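Local coordinates for probable adhesion protein (Pseudomonas aeruginosa, PDB 6R5S) that probably serves as the periplasmic solute-binding component of a metal-uptake system, thought to transport zinc, and binds iron(II) or manganese(II), at residues 43-48 with 70-75; 64-69 with 109-114; 172-177 with 221-226; 226-231 with 247-252. All coordinates share one frame; numbering follows the deposited sequence.

Contact 1. Residues 43-48 with 70-75; sequences YEPRAE and AERMIA
P45 and M73 mark where the backbones of 43-48 and 70-75 run nearest each other, their CA atoms 6.4 Å apart, as an extended loop passes the flank of a helix. No hydrogen bond spans the two segments, so the contact rests on packing and charge. M73, present as selenomethionine, reaches the hydroxyl end of the Y43 ring: SE lies 3.9 Å from Y43 OH and 4.1 Å from Y43 CE2. Seen from the ring centroid the selenium stands 69° off the normal, an oblique Met-aromatic contact. With chi1 at 62°, M73 CG sits between the backbone N and the carbonyl carbon, and the otherwise extended chain bends at chi3; the two side chains cross at about a right angle.

The loop leads into helix 47-52, with R46 in the N-cap position; helix 68-75 rests its other face on strand 58-61 of the N-terminal parallel sheet through A70 and I74. Y43 OH accepts a bond from R46 N (3.0 Å, 155°) and is also hydrogen-bonded to D49, which ties the tyrosine to that helix start. F69 meets the Y43 ring edge-to-face.

On the exposed side, P45 CD approaches the edge of the R72 guanidinium, 3.6 Å from R72 NH1. E44 OE2 comes to 4.0 Å from R72 NH1 but lies well out of the guanidinium plane, leaving at most a probable charge attraction in which no N-H is aimed at the carboxylate.

Contact 2. Residues 64-69 with 109-114; sequences VGHDDF and NPHTFL. With FE2 (Fe (II) ion), chain C.
H66 and H111 converge on one iron(II) ion, and the buried, tightly packed part of the contact lies there. H66 NE2 binds the iron at 2.3 Å and H111 NE2 at 2.2 Å. The two ligand nitrogens are 3.1 Å apart without a hydrogen bond, because both bind the metal. Their ring planes stand at 83°, the edge of H66 turned to the face of H111 in an offset T-shaped pair. F113 adds a second edge-to-face contact: its CZ comes over one face of H66, 3.8 Å from H66 CD2. The H66 ring is thus held by the metal, by its neighbour ligand and by F113.

H41, H177, H199 and H250 complete a six-histidine site; its place between two lobes is that of the metal site in this family. H111 is also the centre of an inverse gamma turn that begins at P110.

V64 and G65, both partly exposed, form the solvent side, where P110 still packs on the backbone: P110 CB lies 3.4 Å from V64 O and 3.6 Å from H66 N, while H66 CB lies 3.7 Å from P110 CB. V64 CG2 packs on P110, 3.8 Å from P110 CA. G65, whose CA lies nearest that of P110, has a phi of 118° that glycine readily adopts.

Contact 3. Residues 172-177 with 221-226; sequences RVATIH and KVIFSE. With FE2 (Fe (II) ion), chain C.
K221 begins the pairing: its backbone N bonds to R172 O (3.1 Å), approaching from above the carbonyl plane, and V222 N makes a weak second bond to the same oxygen. From there 222-226 runs parallel to 173-175, the strand axes 4.5 Å apart at closest and inclined by 21°. V222 O takes A174 N, while V222 CG2 lies beside V173 CG2 at 3.6 Å, both valines pointing the same way.

I223 projects from the opposite face of the sheet together with A174, and its CD1 meets A174 CB and I176 CD1. F224 returns to the valine face. Its N gives A174 O a fairly straight bond (2.8 Å, 165°), and its ring presents an edge to V173 CG2, 3.8 Å from F224 CE2, with T175 CG2 at the same edge. F224 O then receives a weak bond from I176 N. S225 supports I176 CG1 with its CA and CB, its hydroxyl being paired with S247. E226 ends the strand, bending at chi2 so that OE2 comes 3.5 Å from H177 CB; Y180 hydrogen-bonds that oxygen.

These are the central strands of the C-terminal sheet, and H177 emerges just beyond their ends to bind iron(II) through NE2 (2.4 Å). T175 OG1 donates to H177 O at 2.9 Å, a bond that probably helps fix the turn leading to H177. The E226 carboxylate lies beside H177 CB without bonding to its imidazole; its negative charge near the site would probably help to stabilise a divalent cation.

Contact 4. Residues 226-231 with 247-252; sequences EIDFPS and SLSHIS. With FE2 (Fe (II) ion), chain C.
E226 and L248 form a parallel bridge, CA to CA 5.5 Å, beyond which both chains leave the sheet and curl past each other as loops. I227 N closes this last rung on L248 O (3.0 Å, 159°). The isoleucine side chain folds back over the bridge, its CG1 against S247 CB and its CD1 over the S247-L248 backbone.

D228 carries most of the polar contact. Its chi1 of -61° sets CG anti to the carbonyl carbon, and OD2 then faces the turn of 250-252. The hydroxyl of S252 donates to D228 OD2 at 3.1 Å, approaching from above the carboxylate plane; S252 N and H250 N add weak, bent bonds to the same oxygen, each at 3.2 Å. On the other carboxylate oxygen, S249 OG lies 3.3 Å from D228 OD1. S249 OG itself accepts from I251 N at 3.0 Å, forming an ST turn just where H250 departs. The F229 ring offers its edge to S252 OG, 3.6 Å from F229 CE2. H250 reaches iron(II) through NE2 at 2.3 Å, its CB near both D228 OD2 and E226 OE1; D228 probably helps to position the backbone around H250, through several bonds of which that to H250 N is weak.

The contact lies at the C-terminal ends of strands 222-226 and 244-248, the latter outermost in its sheet. Helix 260-279 packs against L248 (N268, T271) and I251 (Y261, E264).

How the contacts relate
From the N terminus, contact 1 closes the loop from 43-48 through strand 58-61 to helix 68-75. Contact 2 opens inside that loop at 64-69 and closes at 109-114, so the two cross; they share helix 68-75 and touch where Y43 and P45 pack on F69. Contacts 3 and 4 follow in series in the C-terminal half. Contact 3 closes a loop of 43 intervening residues, joining two parallel strands, and contact 4, from the shared E226, closes the loop through helix 234-241 and sets strand 244-248 beside 222-226. Iron(II) unites contacts 2, 3 and 4 across the lobes, reinforced by L114 packing on H250 and I251. Contact 1 stays in the N-terminal lobe, not touching contacts 3 or 4.

Contact 1. Residues 43-48 with 70-75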
loop_
_atom_site.group_PDB
_atom_site.type_symbol
_atom_site.label_atom_id
_atom_site.label_comp_id
_atom_site.label_asym_id
_atom_site.label_seq_id
_atom_site.Cartn_x
_atom_site.Cartn_y
_atom_site.Cartn_z
ATOM N N TYR A 43 -7.295 -13.697 4.340
ATOM C CA TYR A 43 -6.943 -14.875 3.546
ATOM C C TYR A 43 -6.119 -15.926 4.280
ATOM O O TYR A 43 -4.980 -15.683 4.711
ATOM C CB TYR A 43 -6.259 -14.512 2.208
ATOM C CG TYR A 43 -5.854 -15.727 1.393
ATOM C CD1 TYR A 43 -6.759 -16.351 0.539
ATOM C CD2 TYR A 43 -4.582 -16.280 1.513
ATOM C CE1 TYR A 43 -6.407 -17.496 -0.178
ATOM C CE2 TYR A 43 -4.219 -17.424 0.808
ATOM C CZ TYR A 43 -5.130 -18.024 -0.049
ATOM O OH TYR A 43 -4.759 -19.154 -0.746
ATOM N N GLU A 44 -6.725 -17.129 4.344
ATOM C CA GLU A 44 -6.179 -18.358 4.903
ATOM C C GLU A 44 -5.868 -19.279 3.710
ATOM O O GLU A 44 -6.808 -19.636 2.984
ATOM C CB GLU A 44 -7.182 -19.002 5.885
ATOM C CG GLU A 44 -6.527 -19.797 7.008
ATOM C CD GLU A 44 -5.503 -19.063 7.861
ATOM O OE1 GLU A 44 -5.862 -18.042 8.493
ATOM O OE2 GLU A 44 -4.335 -19.514 7.895
ATOM N N PRO A 45 -4.555 -19.587 3.457
ATOM C CA PRO A 45 -4.174 -20.422 2.290
ATOM C C PRO A 45 -5.109 -21.597 1.922
ATOM O O PRO A 45 -5.536 -22.346 2.804
ATOM C CB PRO A 45 -2.766 -20.904 2.657
ATOM C CG PRO A 45 -2.189 -19.776 3.469
ATOM C CD PRO A 45 -3.353 -19.159 4.217
ATOM N N ARG A 46 -5.458 -21.721 0.609
ATOM C CA ARG A 46 -6.334 -22.794 0.089
ATOM C C ARG A 46 -5.631 -23.767 -0.871
ATOM O O ARG A 46 -4.655 -23.399 -1.524
ATOM C CB ARG A 46 -7.590 -22.243 -0.601
ATOM C CG ARG A 46 -8.587 -21.528 0.310
ATOM C CD ARG A 46 -9.758 -20.941 -0.476
ATOM N NE ARG A 46 -9.399 -20.670 -1.874
ATOM C CZ ARG A 46 -10.173 -20.048 -2.756
ATOM N NH1 ARG A 46 -11.371 -19.599 -2.402
ATOM N NH2 ARG A 46 -9.756 -19.871 -4.001
ATOM N N ALA A 47 -6.176 -24.997 -0.981
ATOM C CA ALA A 47 -5.679 -26.093 -1.825
ATOM C C ALA A 47 -5.433 -25.718 -3.299
ATOM O O ALA A 47 -4.318 -25.927 -3.781
ATOM C CB ALA A 47 -6.613 -27.283 -1.732
ATOM N N GLU A 48 -6.466 -25.162 -3.999
ATOM C CA GLU A 48 -6.418 -24.722 -5.409
ATOM C C GLU A 48 -5.369 -23.629 -5.659
ATOM O O GLU A 48 -4.735 -23.614 -6.714
ATOM C CB GLU A 48 -7.822 -24.267 -5.894
ATOM C CG GLU A 48 -7.931 -23.879 -7.373
ATOM C CD GLU A 48 -7.363 -24.835 -8.417
ATOM O OE1 GLU A 48 -7.844 -25.990 -8.502
ATOM O OE2 GLU A 48 -6.439 -24.419 -9.158
ATOM N N ALA A 70 1.959 -16.287 1.483
ATOM C CA ALA A 70 2.612 -16.668 0.239
ATOM C C ALA A 70 3.867 -17.445 0.509
ATOM O O ALA A 70 4.114 -18.438 -0.169
ATOM C CB ALA A 70 2.920 -15.445 -0.585
ATOM N N GLU A 71 4.650 -17.022 1.507
ATOM C CA GLU A 71 5.872 -17.706 1.932
ATOM C C GLU A 71 5.482 -19.118 2.412
ATOM O O GLU A 71 6.153 -20.085 2.047
ATOM C CB GLU A 71 6.624 -16.885 3.014
ATOM C CG GLU A 71 7.285 -15.621 2.449
ATOM C CD GLU A 71 7.301 -14.339 3.273
ATOM O OE1 GLU A 71 7.825 -14.366 4.411
ATOM O OE2 GLU A 71 6.835 -13.293 2.761
ATOM N N ARG A 72 4.322 -19.241 3.115
ATOM C CA ARG A 72 3.772 -20.517 3.599
ATOM C C ARG A 72 3.243 -21.376 2.442
ATOM O O ARG A 72 3.522 -22.582 2.416
ATOM C CB ARG A 72 2.657 -20.307 4.647
ATOM C CG ARG A 72 3.057 -19.508 5.896
ATOM C CD ARG A 72 2.073 -19.656 7.058
ATOM N NE ARG A 72 0.712 -19.228 6.723
ATOM C CZ ARG A 72 0.248 -17.994 6.886
ATOM N NH1 ARG A 72 -1.001 -17.698 6.547
ATOM N NH2 ARG A 72 1.028 -17.042 7.389
HETATM N N MSE A 73 2.464 -20.774 1.497
HETATM C CA MSE A 73 1.880 -21.537 0.390
HETATM C C MSE A 73 2.933 -21.968 -0.633
HETATM O O MSE A 73 2.700 -22.941 -1.350
HETATM C CB MSE A 73 0.641 -20.879 -0.254
HETATM C CG MSE A 73 0.835 -19.530 -0.897
HETATM SE SE MSE A 73 -0.910 -18.646 -1.264
HETATM C CE MSE A 73 -1.180 -19.248 -3.080
ATOM N N ILE A 74 4.118 -21.351 -0.619
ATOM C CA ILE A 74 5.221 -21.792 -1.473
ATOM C C ILE A 74 5.853 -23.086 -0.891
ATOM O O ILE A 74 6.098 -24.038 -1.632
ATOM C CB ILE A 74 6.236 -20.646 -1.727
ATOM C CG1 ILE A 74 5.669 -19.680 -2.801
ATOM C CG2 ILE A 74 7.632 -21.198 -2.126
ATOM C CD1 ILE A 74 6.219 -18.282 -2.839
ATOM N N ALA A 75 6.063 -23.122 0.442
ATOM C CA ALA A 75 6.646 -24.250 1.189
ATOM C C ALA A 75 5.846 -25.573 1.082
ATOM O O ALA A 75 6.410 -26.648 1.297
ATOM C CB ALA A 75 6.837 -23.861 2.651
#

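Contact 2. Residues 64-69 with 109-114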
loop_
_atom_site.group_PDB
_atom_site.type_symbol
_atom_site.label_atom_id
_atom_site.label_comp_id
_atom_site.label_asym_id
_atom_site.label_seq_id
_atom_site.Cartn_x
_atom_site.Cartn_y
_atom_site.Cartn_z
ATOM N N VAL A 64 8.236 -8.296 3.535
ATOM C CA VAL A 64 8.501 -7.493 4.742
ATOM C C VAL A 64 7.291 -7.507 5.722
ATOM O O VAL A 64 7.250 -6.716 6.681
ATOM C CB VAL A 64 9.044 -6.062 4.448
ATOM C CG1 VAL A 64 10.386 -6.136 3.733
ATOM C CG2 VAL A 64 8.061 -5.220 3.639
ATOM N N GLY A 65 6.391 -8.481 5.527
ATOM C CA GLY A 65 5.264 -8.716 6.419
ATOM C C GLY A 65 3.868 -8.575 5.862
ATOM O O GLY A 65 2.902 -8.652 6.628
ATOM N N HIS A 66 3.730 -8.375 4.545
ATOM C CA HIS A 66 2.392 -8.252 3.978
ATOM C C HIS A 66 2.008 -9.424 3.054
ATOM O O HIS A 66 0.972 -9.365 2.389
ATOM C CB HIS A 66 2.158 -6.901 3.303
ATOM C CG HIS A 66 0.801 -6.350 3.600
ATOM N ND1 HIS A 66 -0.345 -7.090 3.371
ATOM C CD2 HIS A 66 0.456 -5.143 4.096
ATOM C CE1 HIS A 66 -1.343 -6.311 3.732
ATOM N NE2 HIS A 66 -0.904 -5.132 4.189
ATOM N N ASP A 67 2.801 -10.508 3.055
ATOM C CA ASP A 67 2.478 -11.708 2.280
ATOM C C ASP A 67 3.116 -12.963 2.885
ATOM O O ASP A 67 3.679 -13.790 2.160
ATOM C CB ASP A 67 2.773 -11.551 0.776
ATOM C CG ASP A 67 4.154 -11.062 0.411
ATOM O OD1 ASP A 67 5.035 -11.016 1.311
ATOM O OD2 ASP A 67 4.363 -10.728 -0.770
ATOM N N ASP A 68 2.997 -13.113 4.231
ATOM C CA ASP A 68 3.542 -14.271 4.935
ATOM C C ASP A 68 2.840 -15.531 4.446
ATOM O O ASP A 68 3.500 -16.557 4.287
ATOM C CB ASP A 68 3.460 -14.101 6.465
ATOM C CG ASP A 68 4.229 -12.905 7.040
ATOM O OD1 ASP A 68 5.327 -12.580 6.511
ATOM O OD2 ASP A 68 3.747 -12.308 8.031
ATOM N N PHE A 69 1.521 -15.417 4.104
ATOM C CA PHE A 69 0.669 -16.491 3.563
ATOM C C PHE A 69 1.281 -17.121 2.308
ATOM O O PHE A 69 1.147 -18.328 2.108
ATOM C CB PHE A 69 -0.764 -15.985 3.268
ATOM C CG PHE A 69 -0.876 -14.814 2.321
ATOM C CD1 PHE A 69 -0.983 -15.015 0.949
ATOM C CD2 PHE A 69 -0.928 -13.511 2.802
ATOM C CE1 PHE A 69 -1.076 -13.929 0.071
ATOM C CE2 PHE A 69 -1.050 -12.425 1.924
ATOM C CZ PHE A 69 -1.120 -12.645 0.563
ATOM N N ASN A 109 6.877 -1.865 9.314
ATOM C CA ASN A 109 5.659 -1.507 8.606
ATOM C C ASN A 109 5.805 -2.076 7.129
ATOM O O ASN A 109 6.732 -1.685 6.396
ATOM C CB ASN A 109 5.420 0.012 8.655
ATOM C CG ASN A 109 4.078 0.500 8.132
ATOM O OD1 ASN A 109 3.579 1.566 8.516
ATOM N ND2 ASN A 109 3.463 -0.240 7.230
ATOM N N PRO A 110 4.946 -3.055 6.725
ATOM C CA PRO A 110 5.101 -3.663 5.397
ATOM C C PRO A 110 4.456 -2.911 4.238
ATOM O O PRO A 110 4.541 -3.379 3.109
ATOM C CB PRO A 110 4.447 -5.035 5.586
ATOM C CG PRO A 110 3.367 -4.802 6.591
ATOM C CD PRO A 110 3.835 -3.691 7.478
ATOM N N HIS A 111 3.825 -1.751 4.501
ATOM C CA HIS A 111 3.085 -0.974 3.505
ATOM C C HIS A 111 3.928 0.005 2.698
ATOM O O HIS A 111 3.525 1.162 2.499
ATOM C CB HIS A 111 1.901 -0.252 4.162
ATOM C CG HIS A 111 0.990 -1.143 4.945
ATOM N ND1 HIS A 111 1.206 -1.385 6.283
ATOM C CD2 HIS A 111 -0.130 -1.785 4.564
ATOM C CE1 HIS A 111 0.214 -2.153 6.681
ATOM N NE2 HIS A 111 -0.619 -2.420 5.680
ATOM N N THR A 112 5.064 -0.492 2.164
ATOM C CA THR A 112 6.004 0.265 1.301
ATOM C C THR A 112 5.320 0.664 0.002
ATOM O O THR A 112 5.470 1.787 -0.424
ATOM C CB THR A 112 7.254 -0.568 1.004
ATOM O OG1 THR A 112 6.830 -1.862 0.568
ATOM C CG2 THR A 112 8.181 -0.697 2.203
ATOM N N PHE A 113 4.487 -0.227 -0.563
ATOM C CA PHE A 113 3.683 0.012 -1.763
ATOM C C PHE A 113 2.727 1.231 -1.683
ATOM O O PHE A 113 2.280 1.694 -2.733
ATOM C CB PHE A 113 2.900 -1.238 -2.181
ATOM C CG PHE A 113 2.109 -1.898 -1.080
ATOM C CD1 PHE A 113 0.806 -1.506 -0.810
ATOM C CD2 PHE A 113 2.641 -2.966 -0.364
ATOM C CE1 PHE A 113 0.076 -2.121 0.201
ATOM C CE2 PHE A 113 1.907 -3.584 0.643
ATOM C CZ PHE A 113 0.627 -3.161 0.915
ATOM N N LEU A 114 2.420 1.766 -0.478
ATOM C CA LEU A 114 1.570 2.963 -0.427
ATOM C C LEU A 114 2.438 4.235 -0.310
ATOM O O LEU A 114 2.096 5.157 0.420
ATOM C CB LEU A 114 0.438 2.886 0.616
ATOM C CG LEU A 114 -0.454 1.639 0.556
ATOM C CD1 LEU A 114 -1.267 1.481 1.802
ATOM C CD2 LEU A 114 -1.338 1.597 -0.695
HETATM FE FE FE2 C . -2.245 -3.930 5.659
#

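Contact 3. Residues 172-177 with 221-226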
loop_
_atom_site.group_PDB
_atom_site.type_symbol
_atom_site.label_atom_id
_atom_site.label_comp_id
_atom_site.label_asym_id
_atom_site.label_seq_id
_atom_site.Cartn_x
_atom_site.Cartn_y
_atom_site.Cartn_z
ATOM N N ARG A 172 -1.991 17.400 13.352
ATOM C CA ARG A 172 -1.917 16.015 13.764
ATOM C C ARG A 172 -2.915 15.216 12.966
ATOM O O ARG A 172 -4.015 15.674 12.663
ATOM C CB ARG A 172 -2.175 15.890 15.260
ATOM C CG ARG A 172 -1.126 16.588 16.113
ATOM C CD ARG A 172 -0.966 15.802 17.366
ATOM N NE ARG A 172 -0.076 16.437 18.327
ATOM C CZ ARG A 172 1.096 15.928 18.691
ATOM N NH1 ARG A 172 1.538 14.800 18.143
ATOM N NH2 ARG A 172 1.837 16.540 19.598
ATOM N N VAL A 173 -2.503 14.008 12.642
ATOM C CA VAL A 173 -3.180 13.019 11.803
ATOM C C VAL A 173 -3.189 11.652 12.524
ATOM O O VAL A 173 -2.261 11.336 13.259
ATOM C CB VAL A 173 -2.419 13.023 10.437
ATOM C CG1 VAL A 173 -2.281 11.649 9.812
ATOM C CG2 VAL A 173 -3.055 13.999 9.471
ATOM N N ALA A 174 -4.267 10.881 12.361
ATOM C CA ALA A 174 -4.402 9.532 12.924
ATOM C C ALA A 174 -4.990 8.654 11.848
ATOM O O ALA A 174 -5.655 9.165 10.943
ATOM C CB ALA A 174 -5.311 9.535 14.134
ATOM N N THR A 175 -4.716 7.343 11.902
ATOM C CA THR A 175 -5.233 6.382 10.925
ATOM C C THR A 175 -5.732 5.156 11.672
ATOM O O THR A 175 -5.219 4.853 12.753
ATOM C CB THR A 175 -4.196 6.067 9.803
ATOM O OG1 THR A 175 -3.062 5.397 10.327
ATOM C CG2 THR A 175 -3.698 7.300 9.071
ATOM N N ILE A 176 -6.751 4.473 11.123
ATOM C CA ILE A 176 -7.299 3.238 11.683
ATOM C C ILE A 176 -6.259 2.124 11.434
ATOM O O ILE A 176 -5.700 1.580 12.376
ATOM C CB ILE A 176 -8.672 2.935 11.021
ATOM C CG1 ILE A 176 -9.695 4.081 11.255
ATOM C CG2 ILE A 176 -9.233 1.568 11.403
ATOM C CD1 ILE A 176 -9.982 4.491 12.684
ATOM N N HIS A 177 -5.957 1.860 10.158
ATOM C CA HIS A 177 -4.968 0.881 9.696
ATOM C C HIS A 177 -3.563 1.533 9.674
ATOM O O HIS A 177 -3.430 2.685 9.272
ATOM C CB HIS A 177 -5.376 0.413 8.273
ATOM C CG HIS A 177 -4.815 -0.912 7.874
ATOM N ND1 HIS A 177 -5.359 -2.086 8.330
ATOM C CD2 HIS A 177 -3.791 -1.203 7.040
ATOM C CE1 HIS A 177 -4.627 -3.052 7.795
ATOM N NE2 HIS A 177 -3.683 -2.569 7.002
ATOM N N LYS A 221 -6.235 16.255 14.693
ATOM C CA LYS A 221 -7.123 16.982 13.787
ATOM C C LYS A 221 -7.915 16.082 12.821
ATOM O O LYS A 221 -9.150 16.199 12.782
ATOM C CB LYS A 221 -6.334 18.081 13.030
ATOM C CG LYS A 221 -5.424 18.944 13.923
ATOM C CD LYS A 221 -6.187 19.838 14.939
ATOM C CE LYS A 221 -5.261 20.565 15.879
ATOM N NZ LYS A 221 -5.947 21.677 16.574
ATOM N N VAL A 222 -7.224 15.213 12.034
ATOM C CA VAL A 222 -7.933 14.373 11.068
ATOM C C VAL A 222 -7.709 12.894 11.338
ATOM O O VAL A 222 -6.773 12.533 12.055
ATOM C CB VAL A 222 -7.696 14.751 9.572
ATOM C CG1 VAL A 222 -7.358 16.225 9.391
ATOM C CG2 VAL A 222 -6.651 13.893 8.916
ATOM N N ILE A 223 -8.620 12.042 10.810
ATOM C CA ILE A 223 -8.525 10.583 10.896
ATOM C C ILE A 223 -8.748 9.981 9.517
ATOM O O ILE A 223 -9.740 10.298 8.841
ATOM C CB ILE A 223 -9.365 9.904 12.016
ATOM C CG1 ILE A 223 -8.930 8.448 12.251
ATOM C CG2 ILE A 223 -10.879 10.017 11.796
ATOM C CD1 ILE A 223 -8.996 8.050 13.678
ATOM N N PHE A 224 -7.779 9.146 9.087
ATOM C CA PHE A 224 -7.832 8.444 7.808
ATOM C C PHE A 224 -8.310 6.993 7.956
ATOM O O PHE A 224 -7.530 6.107 8.322
ATOM C CB PHE A 224 -6.517 8.539 7.039
ATOM C CG PHE A 224 -6.128 9.929 6.605
ATOM C CD1 PHE A 224 -6.719 10.520 5.489
ATOM C CD2 PHE A 224 -5.129 10.631 7.278
ATOM C CE1 PHE A 224 -6.343 11.800 5.079
ATOM C CE2 PHE A 224 -4.729 11.900 6.844
ATOM C CZ PHE A 224 -5.338 12.474 5.744
ATOM N N SER A 225 -9.610 6.777 7.680
ATOM C CA SER A 225 -10.254 5.469 7.728
ATOM C C SER A 225 -10.062 4.665 6.401
ATOM O O SER A 225 -9.444 5.159 5.449
ATOM C CB SER A 225 -11.734 5.599 8.107
ATOM O OG SER A 225 -12.512 6.181 7.075
ATOM N N GLU A 226 -10.593 3.421 6.363
ATOM C CA GLU A 226 -10.492 2.498 5.235
ATOM C C GLU A 226 -11.674 2.513 4.253
ATOM O O GLU A 226 -12.820 2.298 4.641
ATOM C CB GLU A 226 -10.255 1.070 5.746
ATOM C CG GLU A 226 -8.796 0.726 5.986
ATOM C CD GLU A 226 -7.819 0.848 4.832
ATOM O OE1 GLU A 226 -8.185 0.576 3.660
ATOM O OE2 GLU A 226 -6.661 1.211 5.122
HETATM FE FE FE2 C . -2.245 -3.930 5.659
#

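Contact 4. Residues 226-231 with 247-252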
loop_
_atom_site.group_PDB
_atom_site.type_symbol
_atom_site.label_atom_id
_atom_site.label_comp_id
_atom_site.label_asym_id
_atom_site.label_seq_id
_atom_site.Cartn_x
_atom_site.Cartn_y
_atom_site.Cartn_z
ATOM N N GLU A 226 -10.593 3.421 6.363
ATOM C CA GLU A 226 -10.492 2.498 5.235
ATOM C C GLU A 226 -11.674 2.513 4.253
ATOM O O GLU A 226 -12.820 2.298 4.641
ATOM C CB GLU A 226 -10.255 1.070 5.746
ATOM C CG GLU A 226 -8.796 0.726 5.986
ATOM C CD GLU A 226 -7.819 0.848 4.832
ATOM O OE1 GLU A 226 -8.185 0.576 3.660
ATOM O OE2 GLU A 226 -6.661 1.211 5.122
ATOM N N ILE A 227 -11.364 2.700 2.968
ATOM C CA ILE A 227 -12.315 2.678 1.858
ATOM C C ILE A 227 -12.666 1.217 1.555
ATOM O O ILE A 227 -13.851 0.883 1.464
ATOM C CB ILE A 227 -11.695 3.363 0.593
ATOM C CG1 ILE A 227 -11.699 4.879 0.719
ATOM C CG2 ILE A 227 -12.426 2.941 -0.691
ATOM C CD1 ILE A 227 -10.964 5.641 -0.342
ATOM N N ASP A 228 -11.619 0.364 1.368
ATOM C CA ASP A 228 -11.672 -1.043 0.955
ATOM C C ASP A 228 -12.505 -1.940 1.870
ATOM O O ASP A 228 -13.573 -2.411 1.442
ATOM C CB ASP A 228 -10.253 -1.609 0.773
ATOM C CG ASP A 228 -9.396 -0.935 -0.283
ATOM O OD1 ASP A 228 -9.955 -0.199 -1.136
ATOM O OD2 ASP A 228 -8.172 -1.161 -0.275
ATOM N N PHE A 229 -12.027 -2.191 3.107
ATOM C CA PHE A 229 -12.756 -3.014 4.086
ATOM C C PHE A 229 -12.985 -2.173 5.353
ATOM O O PHE A 229 -12.151 -2.177 6.262
ATOM C CB PHE A 229 -12.069 -4.380 4.330
ATOM C CG PHE A 229 -11.792 -5.167 3.059
ATOM C CD1 PHE A 229 -12.752 -6.018 2.524
ATOM C CD2 PHE A 229 -10.571 -5.060 2.406
ATOM C CE1 PHE A 229 -12.500 -6.738 1.353
ATOM C CE2 PHE A 229 -10.318 -5.786 1.237
ATOM C CZ PHE A 229 -11.288 -6.614 0.712
ATOM N N PRO A 230 -14.070 -1.349 5.367
ATOM C CA PRO A 230 -14.295 -0.439 6.510
ATOM C C PRO A 230 -14.633 -1.141 7.808
ATOM O O PRO A 230 -15.041 -2.303 7.801
ATOM C CB PRO A 230 -15.444 0.467 6.040
ATOM C CG PRO A 230 -15.587 0.226 4.562
ATOM C CD PRO A 230 -15.123 -1.184 4.342
ATOM N N SER A 231 -14.443 -0.421 8.917
ATOM C CA SER A 231 -14.683 -0.856 10.288
ATOM C C SER A 231 -15.953 -0.214 10.828
ATOM O O SER A 231 -16.354 0.873 10.388
ATOM C CB SER A 231 -13.505 -0.462 11.170
ATOM O OG SER A 231 -12.301 -1.054 10.712
ATOM N N SER A 247 -11.131 9.112 3.998
ATOM C CA SER A 247 -10.885 7.709 3.690
ATOM C C SER A 247 -9.760 7.493 2.725
ATOM O O SER A 247 -9.598 8.254 1.770
ATOM C CB SER A 247 -12.160 7.053 3.166
ATOM O OG SER A 247 -13.188 7.009 4.144
ATOM N N LEU A 248 -8.991 6.440 2.943
ATOM C CA LEU A 248 -7.882 6.128 2.060
ATOM C C LEU A 248 -7.964 4.694 1.593
ATOM O O LEU A 248 -8.697 3.890 2.173
ATOM C CB LEU A 248 -6.530 6.447 2.727
ATOM C CG LEU A 248 -6.171 7.939 2.895
ATOM C CD1 LEU A 248 -4.904 8.106 3.637
ATOM C CD2 LEU A 248 -6.019 8.603 1.578
ATOM N N SER A 249 -7.276 4.385 0.484
ATOM C CA SER A 249 -7.311 3.051 -0.083
ATOM C C SER A 249 -6.006 2.318 0.119
ATOM O O SER A 249 -4.936 2.820 -0.243
ATOM C CB SER A 249 -7.662 3.104 -1.562
ATOM O OG SER A 249 -7.534 1.812 -2.127
ATOM N N HIS A 250 -6.110 1.096 0.658
ATOM C CA HIS A 250 -4.995 0.178 0.867
ATOM C C HIS A 250 -4.606 -0.441 -0.504
ATOM O O HIS A 250 -3.526 -1.013 -0.618
ATOM C CB HIS A 250 -5.462 -0.908 1.855
ATOM C CG HIS A 250 -4.386 -1.744 2.482
ATOM N ND1 HIS A 250 -3.540 -2.531 1.723
ATOM C CD2 HIS A 250 -4.138 -1.981 3.787
ATOM C CE1 HIS A 250 -2.789 -3.194 2.582
ATOM N NE2 HIS A 250 -3.114 -2.902 3.835
ATOM N N ILE A 251 -5.475 -0.304 -1.551
ATOM C CA ILE A 251 -5.315 -0.856 -2.922
ATOM C C ILE A 251 -5.314 -2.382 -2.781
ATOM O O ILE A 251 -4.280 -3.018 -2.949
ATOM C CB ILE A 251 -4.087 -0.253 -3.726
ATOM C CG1 ILE A 251 -3.980 1.297 -3.539
ATOM C CG2 ILE A 251 -4.144 -0.644 -5.214
ATOM C CD1 ILE A 251 -2.798 1.985 -4.094
ATOM N N SER A 252 -6.457 -2.943 -2.330
ATOM C CA SER A 252 -6.630 -4.373 -2.035
ATOM C C SER A 252 -8.025 -4.917 -2.366
ATOM O O SER A 252 -8.253 -6.125 -2.242
ATOM C CB SER A 252 -6.303 -4.651 -0.570
ATOM O OG SER A 252 -7.243 -4.078 0.327
HETATM FE FE FE2 C . -2.245 -3.930 5.659
#